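Local coordinates for ribosomal RNA methyltransferase, putative (Plasmodium falciparum, PDB 2PLW), which binds S-adenosylmethionine and probably methylates the 2'-hydroxyl of a uridine in ribosomal RNA, at residues Y96-K99 and E100-D104. Residues are numbered along the deposited sequence; the frame is centred on the assembly and turned at random.
Sequences YKLK and EILQD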
loop_
_atom_site.group_PDB
_atom_site.type_symbol
_atom_site.label_atom_id
_atom_site.label_comp_id
_atom_site.label_asym_id
_atom_site.label_seq_id
_atom_site.Cartn_x
_atom_site.Cartn_y
_atom_site.Cartn_z
ATOM N N TYR A 96 -1.405 12.458 -12.373
ATOM C CA TYR A 96 -0.744 13.733 -12.616
ATOM C C TYR A 96 -0.146 14.347 -11.349
ATOM O O TYR A 96 0.949 14.933 -11.381
ATOM C CB TYR A 96 -1.643 14.659 -13.444
ATOM C CG TYR A 96 -1.452 14.273 -14.906
ATOM C CD1 TYR A 96 -2.384 13.463 -15.570
ATOM C CD2 TYR A 96 -0.287 14.633 -15.591
ATOM C CE1 TYR A 96 -2.182 13.069 -16.868
ATOM C CE2 TYR A 96 -0.088 14.243 -16.924
ATOM C CZ TYR A 96 -1.044 13.460 -17.543
ATOM O OH TYR A 96 -0.858 13.065 -18.837
ATOM N N LYS A 97 -0.799 14.099 -10.219
ATOM C CA LYS A 97 -0.212 14.471 -8.932
ATOM C C LYS A 97 1.050 13.658 -8.627
ATOM O O LYS A 97 2.039 14.207 -8.161
ATOM C CB LYS A 97 -1.240 14.324 -7.818
ATOM C CG LYS A 97 -2.356 15.358 -7.928
ATOM C CD LYS A 97 -3.307 15.224 -6.774
ATOM C CE LYS A 97 -4.721 15.716 -7.114
ATOM N NZ LYS A 97 -5.730 15.193 -6.111
ATOM N N LEU A 98 1.020 12.352 -8.890
ATOM C CA LEU A 98 2.247 11.539 -8.808
ATOM C C LEU A 98 3.343 12.017 -9.740
ATOM O O LEU A 98 4.503 12.054 -9.357
ATOM C CB LEU A 98 1.975 10.043 -9.033
ATOM C CG LEU A 98 1.258 9.375 -7.872
ATOM C CD1 LEU A 98 0.740 7.982 -8.295
ATOM C CD2 LEU A 98 2.155 9.288 -6.595
ATOM N N LYS A 99 2.971 12.384 -10.964
ATOM C CA LYS A 99 3.941 12.883 -11.957
ATOM C C LYS A 99 4.679 14.134 -11.448
ATOM O O LYS A 99 5.890 14.239 -11.590
ATOM C CB LYS A 99 3.208 13.195 -13.268
ATOM C CG LYS A 99 4.110 13.510 -14.464
ATOM C CD LYS A 99 3.285 13.719 -15.742
ATOM C CE LYS A 99 2.890 12.388 -16.388
ATOM N NZ LYS A 99 4.018 11.835 -17.218
ATOM N N GLU A 100 3.928 15.073 -10.866
ATOM C CA GLU A 100 4.471 16.283 -10.251
ATOM C C GLU A 100 5.566 15.939 -9.250
ATOM O O GLU A 100 6.578 16.615 -9.180
ATOM C CB GLU A 100 3.376 17.050 -9.503
ATOM C CG GLU A 100 2.539 18.007 -10.320
ATOM C CD GLU A 100 1.675 18.897 -9.417
ATOM O OE1 GLU A 100 1.950 20.120 -9.344
ATOM O OE2 GLU A 100 0.732 18.364 -8.769
ATOM N N ILE A 101 5.350 14.874 -8.491
ATOM C CA ILE A 101 6.232 14.488 -7.381
ATOM C C ILE A 101 7.415 13.619 -7.853
ATOM O O ILE A 101 8.574 13.872 -7.492
ATOM C CB ILE A 101 5.421 13.777 -6.236
ATOM C CG1 ILE A 101 4.346 14.680 -5.631
ATOM C CG2 ILE A 101 6.336 13.326 -5.099
ATOM C CD1 ILE A 101 3.241 13.899 -4.898
ATOM N N LEU A 102 7.113 12.610 -8.667
ATOM C CA LEU A 102 8.082 11.608 -9.111
ATOM C C LEU A 102 8.900 11.987 -10.343
ATOM O O LEU A 102 10.000 11.453 -10.528
ATOM C CB LEU A 102 7.368 10.282 -9.432
ATOM C CG LEU A 102 6.605 9.566 -8.312
ATOM C CD1 LEU A 102 5.810 8.438 -8.901
ATOM C CD2 LEU A 102 7.586 9.082 -7.242
ATOM N N GLN A 103 8.330 12.837 -11.204
ATOM C CA GLN A 103 8.866 13.076 -12.550
ATOM C C GLN A 103 9.011 11.757 -13.318
ATOM O O GLN A 103 8.017 11.191 -13.763
ATOM C CB GLN A 103 10.187 13.858 -12.506
ATOM C CG GLN A 103 10.095 15.229 -11.844
ATOM C CD GLN A 103 8.989 16.075 -12.435
ATOM O OE1 GLN A 103 8.891 16.233 -13.665
ATOM N NE2 GLN A 103 8.141 16.629 -11.567
ATOM N N ASP A 104 10.235 11.271 -13.459
ATOM C CA ASP A 104 10.499 10.055 -14.228
ATOM C C ASP A 104 10.770 8.823 -13.353
ATOM O O ASP A 104 11.172 7.753 -13.857
ATOM C CB ASP A 104 11.653 10.311 -15.200
ATOM C CG ASP A 104 11.243 11.211 -16.363
ATOM O OD1 ASP A 104 10.033 11.251 -16.679
ATOM O OD2 ASP A 104 12.125 11.871 -16.958
#
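Leu98 and Leu102 meet one turn apart near the C-terminal end of helix 93-102, part of a Rossmann-like class I methyltransferase fold. Their side chains make a single apolar contact, CB of Leu98 to CD1 of Leu102 at 4.2 Å. In the backbone, Leu102 N donates to Leu98 O at 2.8 Å with an N-H...O angle of 167°, a short and nearly straight i to i+4 bond. The next bond back is weaker: Ile101 N stands 3.4 Å from Lys97 O at 140°, and also makes a weak bond to Leu98 O. With CG1 beside its own backbone N (chi1 -61°), Ile101 lays CG1 and CD1 alongside Lys97 O. Gln103 leaves helical geometry with positive phi, yet its N still reaches Lys99 O at 2.8 Å. Outward, Ile68 of strand 66-69 touches Lys97, Leu98 and Ile101, while Phe139 and Tyr143 of helix 122-143 touch Leu98. The side chain of Leu98 is also about 6 Å from that of Ile72, a residue of the S-adenosylmethionine site, and about 11 Å from the cofactor itself, near the site without touching the ligand. At the helix end, the Gln103 chain bends at chi2 and folds back, where NE2 makes a weak 2.9 Å bond to Glu100 O.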